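Local coordinates for protein levoglucosan dehydrogenase (Pseudarthrobacter phenanthrenivorans, PDB 6A3F) that oxidises levoglucosan at its 3-hydroxyl to 3-dehydrolevoglucosan, passing the electrons to NAD(+), as a homotetrameric member of the Gfo/Idh/MocA family, at residues Ala112-Gly117 against Lys143-Met148; Leu175-Thr180 against Thr212-Met217; Arg219-Glu224 against Phe297-Thr302. All blocks are in the same frame, centred on the assembly; numbering follows the deposited sequence.

Contact 1. Residues Ala112-Gly117 against Lys143-Met148; sequences AAAEAG and KNIVHM
Ile145 packs its long branch against Ala114 at the C-terminal end of helix 106-115, in the nucleotide-binding Rossmann domain, on the approach to strand 147-149. The apolar part of the contact is small: Ile145 CD1 lies 3.9 Å from Ala114 CA and 4.1 Å from Ala114 CB. Its CG1 is wedged between the backbone N and the carbonyl carbon (chi1 62°) and the chain runs on extended, which carries CD1 forward to the helix while CG2 turns to the loop after it. Helix 130-141 closes in on the same methyl of Ala114 through Ala139 and Val140.

Polar backbone atoms meet aliphatic carbons in the rest of the contact. Lys143, bent at chi2 and chi4, passes Ala114 O with its CE at 3.8 Å, and its NZ is hydrogen-bonded to Ala139 O. Ala114 O itself accepts the amide of Gly117 at 3.0 Å from Gly117 N, one of two bonds back into the last turn that make a Schellman motif, with Gly117 at positive phi (76°). The carbonyl of that same glycine meets the other branch of Ile145: Ile145 CG2 is 3.7 Å from Gly117 O.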
loop_
_atom_site.group_PDB
_atom_site.type_symbol
_atom_site.label_atom_id
_atom_site.label_comp_id
_atom_site.label_asym_id
_atom_site.label_seq_id
_atom_site.Cartn_x
_atom_site.Cartn_y
_atom_site.Cartn_z
ATOM N N ALA B 112 -36.813 25.086 -17.361
ATOM C CA ALA B 112 -37.157 25.382 -18.743
ATOM C C ALA B 112 -37.104 24.110 -19.602
ATOM O O ALA B 112 -38.049 23.843 -20.391
ATOM C CB ALA B 112 -36.268 26.479 -19.278
ATOM N N ALA B 113 -36.039 23.307 -19.454
ATOM C CA ALA B 113 -35.952 22.005 -20.141
ATOM C C ALA B 113 -37.082 21.049 -19.708
ATOM O O ALA B 113 -37.652 20.334 -20.528
ATOM C CB ALA B 113 -34.600 21.381 -19.851
ATOM N N ALA B 114 -37.378 20.968 -18.422
ATOM C CA ALA B 114 -38.482 20.113 -17.956
ATOM C C ALA B 114 -39.806 20.537 -18.631
ATOM O O ALA B 114 -40.572 19.699 -19.090
ATOM C CB ALA B 114 -38.608 20.187 -16.452
ATOM N N GLU B 115 -40.026 21.829 -18.732
ATOM C CA GLU B 115 -41.321 22.328 -19.295
ATOM C C GLU B 115 -41.340 22.067 -20.809
ATOM O O GLU B 115 -42.392 21.905 -21.372
ATOM C CB GLU B 115 -41.525 23.803 -18.917
ATOM C CG GLU B 115 -41.998 24.013 -17.485
ATOM C CD GLU B 115 -41.919 25.466 -17.032
ATOM O OE1 GLU B 115 -41.554 26.324 -17.873
ATOM O OE2 GLU B 115 -42.220 25.750 -15.843
ATOM N N ALA B 116 -40.190 22.007 -21.473
ATOM C CA ALA B 116 -40.120 21.660 -22.886
ATOM C C ALA B 116 -40.094 20.134 -23.095
ATOM O O ALA B 116 -39.936 19.691 -24.221
ATOM C CB ALA B 116 -38.915 22.313 -23.515
ATOM N N GLY B 117 -40.215 19.320 -22.053
ATOM C CA GLY B 117 -40.317 17.838 -22.212
ATOM C C GLY B 117 -38.978 17.173 -22.546
ATOM O O GLY B 117 -38.947 16.096 -23.155
ATOM N N LYS B 143 -43.392 14.838 -14.720
ATOM C CA LYS B 143 -43.285 14.741 -16.186
ATOM C C LYS B 143 -42.870 13.319 -16.566
ATOM O O LYS B 143 -42.416 12.546 -15.709
ATOM C CB LYS B 143 -42.262 15.731 -16.740
ATOM C CG LYS B 143 -42.525 17.200 -16.447
ATOM C CD LYS B 143 -43.771 17.749 -17.077
ATOM C CE LYS B 143 -43.786 19.263 -17.049
ATOM N NZ LYS B 143 -43.521 19.770 -15.683
ATOM N N ASN B 144 -42.995 13.003 -17.846
ATOM C CA ASN B 144 -42.566 11.704 -18.349
ATOM C C ASN B 144 -41.154 11.847 -18.950
ATOM O O ASN B 144 -40.907 11.655 -20.183
ATOM C CB ASN B 144 -43.600 11.146 -19.326
ATOM C CG ASN B 144 -43.266 9.741 -19.782
ATOM O OD1 ASN B 144 -42.768 8.930 -18.999
ATOM N ND2 ASN B 144 -43.528 9.447 -21.047
ATOM N N ILE B 145 -40.213 12.224 -18.090
ATOM C CA ILE B 145 -38.855 12.472 -18.579
ATOM C C ILE B 145 -37.865 11.839 -17.606
ATOM O O ILE B 145 -38.189 11.613 -16.432
ATOM C CB ILE B 145 -38.591 13.978 -18.737
ATOM C CG1 ILE B 145 -38.706 14.718 -17.400
ATOM C CG2 ILE B 145 -39.507 14.554 -19.793
ATOM C CD1 ILE B 145 -38.554 16.217 -17.483
ATOM N N VAL B 146 -36.681 11.550 -18.118
ATOM C CA VAL B 146 -35.633 10.991 -17.308
ATOM C C VAL B 146 -34.800 12.161 -16.803
ATOM O O VAL B 146 -34.390 13.037 -17.611
ATOM C CB VAL B 146 -34.772 10.009 -18.118
ATOM C CG1 VAL B 146 -33.594 9.513 -17.273
ATOM C CG2 VAL B 146 -35.613 8.850 -18.630
ATOM N N HIS B 147 -34.598 12.203 -15.508
ATOM C CA HIS B 147 -33.784 13.236 -14.901
ATOM C C HIS B 147 -32.682 12.591 -14.050
ATOM O O HIS B 147 -32.960 11.683 -13.240
ATOM C CB HIS B 147 -34.645 14.197 -14.056
ATOM C CG HIS B 147 -35.660 13.540 -13.189
ATOM N ND1 HIS B 147 -35.440 13.312 -11.863
ATOM C CD2 HIS B 147 -36.912 13.103 -13.459
ATOM C CE1 HIS B 147 -36.508 12.743 -11.344
ATOM N NE2 HIS B 147 -37.435 12.619 -12.310
ATOM N N MET B 148 -31.471 13.132 -14.179
ATOM C CA MET B 148 -30.291 12.524 -13.514
ATOM C C MET B 148 -29.359 13.618 -13.001
ATOM O O MET B 148 -29.117 14.622 -13.682
ATOM C CB MET B 148 -29.546 11.626 -14.504
ATOM C CG MET B 148 -28.598 10.622 -13.862
ATOM S SD MET B 148 -27.806 9.585 -15.081
ATOM C CE MET B 148 -27.046 8.353 -14.010
#

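Contact 2. Residues Leu175-Thr180 against Thr212-Met217; sequences LSFRGT and THVIDM
Val214, on the helix 206-221, pushes both of its methyls onto the strand 174-182 and has the largest share of buried surface. Its CG1 stands anti to the backbone N (chi1 -179°), and the fork straddles two successive residues of the strand. CG1 rests on the backbone of Gly179, 3.6 Å from both Gly179 CA and Gly179 C; CG2 reaches the next residue, 3.5 Å from Thr180 O. Gly179, with only hydrogens on its CA, leaves the methyl resting directly on the main chain, and Gly179 CA and Val214 CA are 6.1 Å apart.

Phe177, two residues back on the same side of the strand, adds a looser contact from its far end. Phe177 CZ is 4.3 Å from Val214 CG1 and equally far from Val214 O. The ring is also packed by Phe297 and Ile299 of the neighbouring strand and by Val282 of strand 279-285.

Thr180 contributes mainly backbone, since its CB points away from the helix and its OG1 bonds to Thr296 OG1. On the outer face of the strand, Ser176 OG reaches Glu267 of the second subunit. The segment axes run nearly antiparallel, at 153° and 8.1 Å apart at closest approach. This is helix-on-sheet packing of the C-terminal substrate-binding alpha/beta domain, and the same helix carries His213, a levoglucosan-binding residue whose ring meets that of Tyr153 edge-to-face.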
loop_
_atom_site.group_PDB
_atom_site.type_symbol
_atom_site.label_atom_id
_atom_site.label_comp_id
_atom_site.label_asym_id
_atom_site.label_seq_id
_atom_site.Cartn_x
_atom_site.Cartn_y
_atom_site.Cartn_z
ATOM N N LEU B 175 -23.279 -1.131 10.441
ATOM C CA LEU B 175 -23.263 -0.445 11.717
ATOM C C LEU B 175 -22.736 0.989 11.562
ATOM O O LEU B 175 -23.265 1.912 12.195
ATOM C CB LEU B 175 -22.378 -1.206 12.685
ATOM C CG LEU B 175 -22.693 -2.680 12.816
ATOM C CD1 LEU B 175 -21.729 -3.314 13.797
ATOM C CD2 LEU B 175 -24.171 -2.872 13.181
ATOM N N SER B 176 -21.629 1.154 10.804
ATOM C CA SER B 176 -20.871 2.379 10.856
ATOM C C SER B 176 -20.278 2.664 9.464
ATOM O O SER B 176 -19.851 1.764 8.729
ATOM C CB SER B 176 -19.820 2.296 11.947
ATOM O OG SER B 176 -19.355 3.575 12.352
ATOM N N PHE B 177 -20.317 3.960 9.082
ATOM C CA PHE B 177 -19.824 4.462 7.810
ATOM C C PHE B 177 -18.912 5.663 8.067
ATOM O O PHE B 177 -19.220 6.550 8.868
ATOM C CB PHE B 177 -20.992 4.870 6.887
ATOM C CG PHE B 177 -20.625 5.622 5.620
ATOM C CD1 PHE B 177 -20.389 6.988 5.639
ATOM C CD2 PHE B 177 -20.458 4.959 4.412
ATOM C CE1 PHE B 177 -20.010 7.657 4.485
ATOM C CE2 PHE B 177 -20.136 5.639 3.253
ATOM C CZ PHE B 177 -19.890 6.990 3.291
ATOM N N ARG B 178 -17.786 5.674 7.358
ATOM C CA ARG B 178 -16.815 6.788 7.359
ATOM C C ARG B 178 -16.625 7.137 5.890
ATOM O O ARG B 178 -16.255 6.250 5.121
ATOM C CB ARG B 178 -15.493 6.420 8.068
ATOM C CG ARG B 178 -14.360 7.443 7.896
ATOM C CD ARG B 178 -14.763 8.841 8.422
ATOM N NE ARG B 178 -13.645 9.776 8.412
ATOM C CZ ARG B 178 -13.657 11.019 8.856
ATOM N NH1 ARG B 178 -14.753 11.522 9.421
ATOM N NH2 ARG B 178 -12.556 11.739 8.692
ATOM N N GLY B 179 -16.836 8.385 5.496
ATOM C CA GLY B 179 -16.546 8.757 4.113
ATOM C C GLY B 179 -15.810 10.076 4.037
ATOM O O GLY B 179 -16.069 10.999 4.839
ATOM N N THR B 180 -14.828 10.155 3.111
ATOM C CA THR B 180 -14.057 11.397 3.021
ATOM C C THR B 180 -13.863 11.785 1.558
ATOM O O THR B 180 -13.944 10.971 0.653
ATOM C CB THR B 180 -12.703 11.359 3.722
ATOM O OG1 THR B 180 -11.779 10.560 2.981
ATOM C CG2 THR B 180 -12.793 10.997 5.192
ATOM N N THR B 212 -20.864 16.417 -1.309
ATOM C CA THR B 212 -22.079 15.854 -1.906
ATOM C C THR B 212 -21.774 14.517 -2.599
ATOM O O THR B 212 -22.635 13.638 -2.609
ATOM C CB THR B 212 -22.738 16.853 -2.860
ATOM O OG1 THR B 212 -21.720 17.232 -3.782
ATOM C CG2 THR B 212 -23.285 18.094 -2.158
ATOM N N HIS B 213 -20.581 14.371 -3.196
ATOM C CA HIS B 213 -20.204 13.075 -3.817
ATOM C C HIS B 213 -20.203 11.957 -2.760
ATOM O O HIS B 213 -20.685 10.817 -2.983
ATOM C CB HIS B 213 -18.838 13.189 -4.510
ATOM C CG HIS B 213 -18.833 13.951 -5.784
ATOM N ND1 HIS B 213 -19.580 13.573 -6.835
ATOM C CD2 HIS B 213 -18.098 15.034 -6.187
ATOM C CE1 HIS B 213 -19.350 14.412 -7.845
ATOM N NE2 HIS B 213 -18.443 15.322 -7.473
ATOM N N VAL B 214 -19.659 12.274 -1.594
ATOM C CA VAL B 214 -19.564 11.319 -0.491
ATOM C C VAL B 214 -20.949 11.055 0.094
ATOM O O VAL B 214 -21.261 9.911 0.445
ATOM C CB VAL B 214 -18.576 11.771 0.595
ATOM C CG1 VAL B 214 -18.463 10.747 1.734
ATOM C CG2 VAL B 214 -17.214 12.011 -0.038
ATOM N N ILE B 215 -21.756 12.104 0.246
ATOM C CA ILE B 215 -23.130 11.949 0.759
ATOM C C ILE B 215 -23.945 11.046 -0.165
ATOM O O ILE B 215 -24.642 10.144 0.334
ATOM C CB ILE B 215 -23.790 13.338 0.969
ATOM C CG1 ILE B 215 -23.071 14.073 2.103
ATOM C CG2 ILE B 215 -25.269 13.232 1.221
ATOM C CD1 ILE B 215 -23.393 15.534 2.141
ATOM N N ASP B 216 -23.781 11.195 -1.488
ATOM C CA ASP B 216 -24.463 10.335 -2.447
ATOM C C ASP B 216 -24.054 8.883 -2.224
ATOM O O ASP B 216 -24.930 7.956 -2.170
ATOM C CB ASP B 216 -24.239 10.730 -3.919
ATOM C CG ASP B 216 -24.866 9.724 -4.873
ATOM O OD1 ASP B 216 -26.124 9.701 -5.012
ATOM O OD2 ASP B 216 -24.121 8.863 -5.417
ATOM N N MET B 217 -22.753 8.663 -2.021
ATOM C CA MET B 217 -22.281 7.296 -1.707
ATOM C C MET B 217 -22.886 6.760 -0.409
ATOM O O MET B 217 -23.191 5.596 -0.367
ATOM C CB MET B 217 -20.753 7.214 -1.607
ATOM C CG MET B 217 -20.116 7.285 -2.928
ATOM S SD MET B 217 -18.289 7.042 -2.878
ATOM C CE MET B 217 -17.947 7.585 -4.550
#

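Contact 3. Residues Arg219-Glu224 against Phe297-Thr302; sequences RYLVGE and FEIHGT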
loop_
_atom_site.group_PDB
_atom_site.type_symbol
_atom_site.label_atom_id
_atom_site.label_comp_id
_atom_site.label_asym_id
_atom_site.label_seq_id
_atom_site.Cartn_x
_atom_site.Cartn_y
_atom_site.Cartn_z
ATOM N N ARG B 219 -25.772 7.529 0.873
ATOM C CA ARG B 219 -27.191 7.221 0.637
ATOM C C ARG B 219 -27.296 5.910 -0.161
ATOM O O ARG B 219 -28.175 5.071 0.084
ATOM C CB ARG B 219 -27.863 8.393 -0.066
ATOM C CG ARG B 219 -28.128 9.590 0.833
ATOM C CD ARG B 219 -28.937 10.634 0.049
ATOM N NE ARG B 219 -30.290 10.173 -0.211
ATOM C CZ ARG B 219 -30.780 9.781 -1.383
ATOM N NH1 ARG B 219 -30.058 9.826 -2.493
ATOM N NH2 ARG B 219 -32.015 9.311 -1.436
ATOM N N TYR B 220 -26.379 5.730 -1.109
ATOM C CA TYR B 220 -26.398 4.566 -2.030
ATOM C C TYR B 220 -26.079 3.261 -1.272
ATOM O O TYR B 220 -26.719 2.218 -1.469
ATOM C CB TYR B 220 -25.449 4.848 -3.197
ATOM C CG TYR B 220 -25.220 3.747 -4.203
ATOM C CD1 TYR B 220 -26.281 3.104 -4.833
ATOM C CD2 TYR B 220 -23.937 3.322 -4.514
ATOM C CE1 TYR B 220 -26.078 2.102 -5.772
ATOM C CE2 TYR B 220 -23.711 2.336 -5.474
ATOM C CZ TYR B 220 -24.783 1.721 -6.099
ATOM O OH TYR B 220 -24.551 0.752 -7.024
ATOM N N LEU B 221 -25.059 3.299 -0.458
ATOM C CA LEU B 221 -24.516 2.111 0.146
ATOM C C LEU B 221 -25.160 1.860 1.514
ATOM O O LEU B 221 -25.190 0.689 1.931
ATOM C CB LEU B 221 -22.989 2.262 0.334
ATOM C CG LEU B 221 -22.199 2.462 -0.959
ATOM C CD1 LEU B 221 -20.753 2.840 -0.645
ATOM C CD2 LEU B 221 -22.256 1.234 -1.843
ATOM N N VAL B 222 -25.518 2.915 2.281
ATOM C CA VAL B 222 -25.993 2.749 3.673
ATOM C C VAL B 222 -27.514 2.984 3.750
ATOM O O VAL B 222 -28.256 2.104 4.198
ATOM C CB VAL B 222 -25.267 3.669 4.665
ATOM C CG1 VAL B 222 -25.712 3.442 6.096
ATOM C CG2 VAL B 222 -23.772 3.480 4.558
ATOM N N GLY B 223 -27.958 4.188 3.349
ATOM C CA GLY B 223 -29.393 4.560 3.371
ATOM C C GLY B 223 -29.573 6.045 3.679
ATOM O O GLY B 223 -28.599 6.849 3.631
ATOM N N GLU B 224 -30.809 6.422 4.044
ATOM C CA GLU B 224 -31.126 7.810 4.221
ATOM C C GLU B 224 -30.559 8.306 5.548
ATOM O O GLU B 224 -30.406 7.581 6.503
ATOM C CB GLU B 224 -32.646 8.027 4.211
ATOM C CG GLU B 224 -33.331 7.664 2.918
ATOM C CD GLU B 224 -33.079 8.600 1.737
ATOM O OE1 GLU B 224 -32.218 9.519 1.842
ATOM O OE2 GLU B 224 -33.705 8.356 0.679
ATOM N N PHE B 297 -14.292 5.517 1.408
ATOM C CA PHE B 297 -15.250 5.168 2.453
ATOM C C PHE B 297 -14.751 3.903 3.121
ATOM O O PHE B 297 -13.967 3.123 2.511
ATOM C CB PHE B 297 -16.670 5.013 1.894
ATOM C CG PHE B 297 -16.844 4.003 0.791
ATOM C CD1 PHE B 297 -16.920 2.635 1.073
ATOM C CD2 PHE B 297 -17.045 4.430 -0.518
ATOM C CE1 PHE B 297 -17.123 1.723 0.045
ATOM C CE2 PHE B 297 -17.292 3.507 -1.527
ATOM C CZ PHE B 297 -17.312 2.161 -1.240
ATOM N N GLU B 298 -15.180 3.747 4.362
ATOM C CA GLU B 298 -14.942 2.542 5.104
ATOM C C GLU B 298 -16.258 2.200 5.784
ATOM O O GLU B 298 -16.782 3.038 6.493
ATOM C CB GLU B 298 -13.848 2.709 6.149
ATOM C CG GLU B 298 -13.642 1.490 7.051
ATOM C CD GLU B 298 -12.252 1.305 7.673
ATOM O OE1 GLU B 298 -11.284 2.007 7.253
ATOM O OE2 GLU B 298 -12.089 0.395 8.530
ATOM N N ILE B 299 -16.739 1.011 5.509
ATOM C CA ILE B 299 -17.992 0.540 6.055
ATOM C C ILE B 299 -17.743 -0.659 6.957
ATOM O O ILE B 299 -17.082 -1.622 6.540
ATOM C CB ILE B 299 -19.000 0.208 4.957
ATOM C CG1 ILE B 299 -19.365 1.439 4.115
ATOM C CG2 ILE B 299 -20.225 -0.434 5.594
ATOM C CD1 ILE B 299 -20.104 1.116 2.840
ATOM N N HIS B 300 -18.279 -0.613 8.186
ATOM C CA HIS B 300 -18.191 -1.781 9.126
ATOM C C HIS B 300 -19.580 -2.420 9.234
ATOM O O HIS B 300 -20.532 -1.758 9.670
ATOM C CB HIS B 300 -17.652 -1.388 10.482
ATOM C CG HIS B 300 -16.340 -0.672 10.430
ATOM N ND1 HIS B 300 -16.005 0.338 11.303
ATOM C CD2 HIS B 300 -15.291 -0.826 9.609
ATOM C CE1 HIS B 300 -14.777 0.767 11.006
ATOM N NE2 HIS B 300 -14.322 0.077 9.985
ATOM N N GLY B 301 -19.676 -3.673 8.776
ATOM C CA GLY B 301 -20.882 -4.460 8.942
ATOM C C GLY B 301 -20.699 -5.525 10.015
ATOM O O GLY B 301 -19.576 -5.770 10.466
ATOM N N THR B 302 -21.776 -6.247 10.346
ATOM C CA THR B 302 -21.660 -7.246 11.411
ATOM C C THR B 302 -20.802 -8.430 10.952
ATOM O O THR B 302 -20.330 -9.187 11.822
ATOM C CB THR B 302 -23.044 -7.708 11.901
ATOM O OG1 THR B 302 -23.714 -8.172 10.739
ATOM C CG2 THR B 302 -23.810 -6.583 12.556
#
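Leu221 lays one methyl over the face of the Phe297 ring, the two side chains crossing at about a right angle. Leu221 CD1 stands 3.7 Å from the ring centroid, 18° off the normal, a CH-pi contact displaced toward the rim where Phe297 CZ and Phe297 CE2 lie. The Phe297 side chain has CG between the backbone N and the carbonyl carbon (chi1 57°), which presents this face to the end of helix 206-221. Ile299, two residues on along strand 294-301, comes alongside: its CD1 touches the same Leu221 CD1 at 3.9 Å and Leu221 CB at 4.0 Å. Helix 157-167 packs on all three side chains, through Lys163, Ala162 and Ile166.

After Leu221 the chain leaves the helix, and Gly223, the first residue off helical angles, takes positive phi. Arg219 grips Glu224 side-on across this turn, NE to OE1 and NH2 to OE2, each at 2.9 Å, with OE1 only 6° out of the guanidinium plane; Arg219 NH1 pairs with Asp382. Between helix and strand the chemistry is thus wholly apolar, a buried hydrocarbon and aromatic contact that depends on shape and dispersion, while the charged pair lies within 219-224 itself, linking the last helical turn to the residue after the glycine, and does not reach the strand.

Contacts 2 and 3 share helix 206-221 and the mixed sheet of the C-terminal domain; contact 1 belongs to the Rossmann domain, its centre about 29 and 31 Å from theirs. Contacts 2 and 3 are buried, their centres about 7 Å apart, and they are joined through the adjacent strands 174-182 and 294-301, where Arg178 O and Glu298 N lie at hydrogen-bonding distance, 2.8 Å. Both also touch the second subunit. Contact 1 is partly exposed and touches no other subunit. It mixes a small isoleucine-alanine contact with aliphatic carbons against backbone carbonyls, whereas contact 2 sets valine methyls on strand backbone and contact 3 puts a methyl on an aromatic face.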